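Local coordinates for USG-1 protein homolog (Pseudomonas aeruginosa, PDB 2HJS) that probably acts as an NAD(P)-dependent oxidoreductase of the aspartate-semialdehyde dehydrogenase family, although its reaction is not established, at residues A[105-110]-A[127-132]; A[80-85]-A[99-104]. All blocks are in the same frame, centred on the assembly; numbering follows the deposited sequence.

Contact 1 (A[105-110]-A[127-132])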
loop_
_atom_site.group_PDB
_atom_site.type_symbol
_atom_site.label_atom_id
_atom_site.label_comp_id
_atom_site.label_asym_id
_atom_site.label_seq_id
_atom_site.Cartn_x
_atom_site.Cartn_y
_atom_site.Cartn_z
ATOM N N SER A 105 -25.307 -17.061 1.291
ATOM C CA SER A 105 -26.623 -17.364 1.836
ATOM C C SER A 105 -26.696 -18.647 2.659
ATOM O O SER A 105 -27.401 -18.685 3.668
ATOM C CB SER A 105 -27.688 -17.367 0.733
ATOM O OG SER A 105 -27.541 -18.482 -0.123
ATOM N N VAL A 106 -25.978 -19.686 2.231
ATOM C CA VAL A 106 -25.977 -20.957 2.950
ATOM C C VAL A 106 -25.301 -20.784 4.308
ATOM O O VAL A 106 -25.845 -21.233 5.325
ATOM C CB VAL A 106 -25.368 -22.131 2.130
ATOM C CG1 VAL A 106 -25.267 -23.389 2.994
ATOM C CG2 VAL A 106 -26.240 -22.435 0.906
ATOM N N ALA A 107 -24.136 -20.122 4.314
ATOM C CA ALA A 107 -23.439 -19.787 5.554
ATOM C C ALA A 107 -23.113 -18.292 5.569
ATOM O O ALA A 107 -22.060 -17.868 5.104
ATOM C CB ALA A 107 -22.177 -20.641 5.742
ATOM N N PRO A 108 -24.045 -17.485 6.097
ATOM C CA PRO A 108 -23.874 -16.036 6.156
ATOM C C PRO A 108 -22.702 -15.640 7.069
ATOM O O PRO A 108 -22.452 -16.309 8.089
ATOM C CB PRO A 108 -25.217 -15.538 6.721
ATOM C CG PRO A 108 -25.867 -16.734 7.338
ATOM C CD PRO A 108 -25.337 -17.943 6.665
ATOM N N PRO A 109 -21.943 -14.601 6.670
ATOM C CA PRO A 109 -20.897 -14.090 7.554
ATOM C C PRO A 109 -21.455 -13.400 8.804
ATOM O O PRO A 109 -22.356 -12.560 8.692
ATOM C CB PRO A 109 -20.125 -13.109 6.675
ATOM C CG PRO A 109 -21.079 -12.725 5.562
ATOM C CD PRO A 109 -21.998 -13.887 5.371
ATOM N N VAL A 110 -20.946 -13.785 9.979
ATOM C CA VAL A 110 -21.344 -13.180 11.254
ATOM C C VAL A 110 -20.107 -12.826 12.075
ATOM O O VAL A 110 -19.140 -13.624 12.187
ATOM C CB VAL A 110 -22.266 -14.096 12.131
ATOM C CG1 VAL A 110 -22.754 -13.347 13.381
ATOM C CG2 VAL A 110 -23.456 -14.653 11.354
ATOM N N LEU A 127 -24.938 -22.781 10.774
ATOM C CA LEU A 127 -23.908 -22.868 9.758
ATOM C C LEU A 127 -23.556 -21.453 9.316
ATOM O O LEU A 127 -24.300 -20.805 8.566
ATOM C CB LEU A 127 -24.353 -23.770 8.599
ATOM C CG LEU A 127 -23.485 -23.783 7.332
ATOM C CD1 LEU A 127 -22.028 -24.165 7.629
ATOM C CD2 LEU A 127 -24.084 -24.708 6.274
ATOM N N LEU A 128 -22.424 -20.962 9.817
ATOM C CA LEU A 128 -22.073 -19.560 9.685
ATOM C C LEU A 128 -20.696 -19.463 9.119
ATOM O O LEU A 128 -19.896 -20.384 9.283
ATOM C CB LEU A 128 -22.067 -18.883 11.056
ATOM C CG LEU A 128 -23.320 -19.136 11.898
ATOM C CD1 LEU A 128 -23.030 -18.877 13.357
ATOM C CD2 LEU A 128 -24.481 -18.299 11.377
ATOM N N SER A 129 -20.413 -18.331 8.473
ATOM C CA SER A 129 -19.063 -18.029 8.024
ATOM C C SER A 129 -18.423 -17.015 8.963
ATOM O O SER A 129 -19.061 -16.064 9.421
ATOM C CB SER A 129 -19.055 -17.481 6.582
ATOM O OG SER A 129 -19.493 -18.469 5.660
ATOM N N SER A 130 -17.154 -17.211 9.246
ATOM C CA SER A 130 -16.393 -16.139 9.862
ATOM C C SER A 130 -15.579 -15.470 8.731
ATOM O O SER A 130 -14.885 -16.164 7.994
ATOM C CB SER A 130 -15.530 -16.710 10.987
ATOM O OG SER A 130 -15.042 -15.698 11.830
ATOM N N PRO A 131 -15.656 -14.120 8.592
ATOM C CA PRO A 131 -15.077 -13.386 7.451
ATOM C C PRO A 131 -13.566 -13.582 7.270
ATOM O O PRO A 131 -12.849 -13.941 8.222
ATOM C CB PRO A 131 -15.364 -11.902 7.773
ATOM C CG PRO A 131 -16.403 -11.925 8.835
ATOM C CD PRO A 131 -16.272 -13.212 9.578
ATOM N N CYS A 132 -13.088 -13.328 6.056
ATOM C CA CYS A 132 -11.642 -13.272 5.832
ATOM C C CYS A 132 -11.053 -12.155 6.709
ATOM O O CYS A 132 -11.772 -11.239 7.101
ATOM C CB CYS A 132 -11.321 -13.051 4.354
ATOM S SG CYS A 132 -11.713 -11.436 3.752
HETATM O O HOH W 1 -16.678 -13.805 13.179
#
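L127 meets V106 and A107 at the start of the contact. With CG anti to the backbone N (chi1 170°), L127 lays CD2 against V106 CG1 at 3.7 Å. L127 CG lies 3.8 Å from A107 CB. L127 O also takes a CA-H...O contact from A107 CA, at 3.3 Å. The side chain of L128 leaves on another face, where CD2 touches V110 CG2 at 3.8 Å. S129 holds the loop with three hydrogen bonds. S129 OG donates to A107 O at 2.7 Å, coming from above the carbonyl plane. S129 N donates to P108 O at 2.9 Å, almost straight (174° at the hydrogen). S129 O accepts from V110 N at 3.0 Å. The two backbone bonds flank P109 and form a single parallel-type beta bridge. At S130, a water joins OG to V110 O, 2.7 Å from the latter. P131 then sets its ring loosely beside P109. The bridge thus puts the loop beside strand 127-129, the edge strand of the Rossmann-type sheet, while L128 and S130 bond to strand 94-97. Helix 317-336 covers L128 and V110, helix 78-90 covers L127 and V106, and helix 213-225 touches P109 and P131.

Contact 2 (A[80-85]-A[99-104])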
loop_
_atom_site.group_PDB
_atom_site.type_symbol
_atom_site.label_atom_id
_atom_site.label_comp_id
_atom_site.label_asym_id
_atom_site.label_seq_id
_atom_site.Cartn_x
_atom_site.Cartn_y
_atom_site.Cartn_z
ATOM N N VAL A 80 -12.393 -28.392 1.366
ATOM C CA VAL A 80 -12.742 -29.183 2.551
ATOM C C VAL A 80 -14.114 -28.754 3.122
ATOM O O VAL A 80 -14.926 -29.597 3.479
ATOM C CB VAL A 80 -11.616 -29.166 3.622
ATOM C CG1 VAL A 80 -12.027 -29.960 4.857
ATOM C CG2 VAL A 80 -10.318 -29.723 3.040
ATOM N N SER A 81 -14.351 -27.447 3.195
ATOM C CA SER A 81 -15.642 -26.931 3.629
ATOM C C SER A 81 -16.783 -27.386 2.707
ATOM O O SER A 81 -17.813 -27.849 3.186
ATOM C CB SER A 81 -15.613 -25.409 3.704
ATOM O OG SER A 81 -16.896 -24.909 4.033
ATOM N N ARG A 82 -16.591 -27.250 1.394
ATOM C CA ARG A 82 -17.597 -27.674 0.402
ATOM C C ARG A 82 -17.936 -29.149 0.553
ATOM O O ARG A 82 -19.098 -29.547 0.443
ATOM C CB ARG A 82 -17.099 -27.445 -1.022
ATOM C CG ARG A 82 -17.142 -26.009 -1.496
ATOM C CD ARG A 82 -16.733 -25.926 -2.965
ATOM N NE ARG A 82 -15.679 -24.943 -3.108
ATOM C CZ ARG A 82 -14.449 -25.198 -3.540
ATOM N NH1 ARG A 82 -14.100 -26.416 -3.927
ATOM N NH2 ARG A 82 -13.574 -24.204 -3.602
ATOM N N ALA A 83 -16.907 -29.950 0.816
ATOM C CA ALA A 83 -17.063 -31.388 0.936
ATOM C C ALA A 83 -17.712 -31.807 2.254
ATOM O O ALA A 83 -18.366 -32.855 2.308
ATOM C CB ALA A 83 -15.724 -32.088 0.738
ATOM N N HIS A 84 -17.559 -31.004 3.309
ATOM C CA HIS A 84 -17.976 -31.460 4.645
ATOM C C HIS A 84 -18.878 -30.553 5.491
ATOM O O HIS A 84 -19.533 -31.058 6.384
ATOM C CB HIS A 84 -16.757 -31.847 5.501
ATOM C CG HIS A 84 -15.958 -32.983 4.946
ATOM N ND1 HIS A 84 -16.347 -34.301 5.070
ATOM C CD2 HIS A 84 -14.782 -32.997 4.277
ATOM C CE1 HIS A 84 -15.450 -35.076 4.487
ATOM N NE2 HIS A 84 -14.490 -34.310 4.002
ATOM N N ALA A 85 -18.900 -29.237 5.268
ATOM C CA ALA A 85 -19.569 -28.356 6.247
ATOM C C ALA A 85 -21.082 -28.604 6.372
ATOM O O ALA A 85 -21.619 -28.688 7.483
ATOM C CB ALA A 85 -19.270 -26.876 5.990
ATOM N N SER A 99 -13.470 -20.284 5.747
ATOM C CA SER A 99 -13.006 -20.250 4.359
ATOM C C SER A 99 -13.956 -19.448 3.472
ATOM O O SER A 99 -13.622 -19.113 2.352
ATOM C CB SER A 99 -12.888 -21.669 3.822
ATOM O OG SER A 99 -14.174 -22.221 3.664
ATOM N N GLY A 100 -15.151 -19.157 3.982
ATOM C CA GLY A 100 -16.181 -18.463 3.192
ATOM C C GLY A 100 -16.765 -19.238 2.015
ATOM O O GLY A 100 -17.468 -18.656 1.168
ATOM N N ALA A 101 -16.501 -20.548 1.968
ATOM C CA ALA A 101 -16.831 -21.385 0.811
ATOM C C ALA A 101 -18.315 -21.419 0.499
ATOM O O ALA A 101 -18.687 -21.665 -0.643
ATOM C CB ALA A 101 -16.324 -22.804 1.020
ATOM N N LEU A 102 -19.153 -21.186 1.512
ATOM C CA LEU A 102 -20.610 -21.350 1.384
ATOM C C LEU A 102 -21.392 -20.042 1.527
ATOM O O LEU A 102 -22.626 -20.050 1.719
ATOM C CB LEU A 102 -21.117 -22.391 2.381
ATOM C CG LEU A 102 -20.427 -23.755 2.281
ATOM C CD1 LEU A 102 -20.793 -24.575 3.462
ATOM C CD2 LEU A 102 -20.776 -24.490 0.972
ATOM N N GLU A 103 -20.656 -18.935 1.452
ATOM C CA GLU A 103 -21.224 -17.604 1.366
ATOM C C GLU A 103 -21.928 -17.417 0.017
ATOM O O GLU A 103 -21.616 -18.123 -0.952
ATOM C CB GLU A 103 -20.122 -16.536 1.522
ATOM C CG GLU A 103 -19.706 -16.328 2.970
ATOM C CD GLU A 103 -18.476 -15.440 3.137
ATOM O OE1 GLU A 103 -17.848 -15.000 2.128
ATOM O OE2 GLU A 103 -18.124 -15.183 4.306
ATOM N N PRO A 104 -22.867 -16.456 -0.056
ATOM C CA PRO A 104 -23.316 -15.623 1.066
ATOM C C PRO A 104 -24.569 -16.088 1.824
ATOM O O PRO A 104 -24.852 -15.550 2.893
ATOM C CB PRO A 104 -23.619 -14.292 0.376
ATOM C CG PRO A 104 -24.136 -14.706 -1.005
ATOM C CD PRO A 104 -23.512 -16.064 -1.325
HETATM O O HOH W 2 -16.521 -22.241 -2.778
#
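S99 OG, which lies 3.5 Å from S81 CB on the helix, is gripped by D97 OD1 and, weakly, by A101 N at 3.3 Å. The OG of S99 sits between its own backbone N and carbonyl carbon (chi1 70°), and this rotation lets it serve both partners. S81 is deposited in two conformers. In the one described here its OG bonds to D97 OD2, so the D97 carboxylate can bridge helix and loop; the S99 bond does not depend on it. A101 CB faces the helix. It lies 3.8 Å from S81 CB and, more loosely, 4.2 Å from R82 CG. L102 reaches the helix with its tip. L102 CD1 touches A85 CB at 3.7 Å, one helical turn on from S81. R82 adds a solvent link: its NE donates to a water at 2.8 Å, in the plane of the guanidinium group, and that water donates to A101 O. The loop is shaped by a type I turn from G100 to E103, closed by E103 N to G100 O at 3.2 Å. This turn presents A101 and L102 to the helix. In this Rossmann-type domain, the loop at the C-terminal end of strand 94-97 thus packs back on the first half of the preceding helix 78-90. D97 ends that strand and lies at the junction, while L102 also touches E86 farther along the helix.

In the fold
The two contacts follow in series along the chain. They neither nest nor cross. Helix 78-90 comes first, then strand 94-97. Contact 2 closes this unit by bringing the loop 99-104 back onto the helix. The chain continues directly into 105-110, passes the short helix 112-115 and reaches strand 127-129, where contact 1 closes the second loop. They touch at the chain junction: A107 N probably bonds to L102 O at 3.0 Å, and the E103 carboxylate packs on P109 and S129. Together they tie one long loop to a helix and to the outermost strand 127-129 in the sheet of the Rossmann-type domain, a domain that probably binds NAD or NADP.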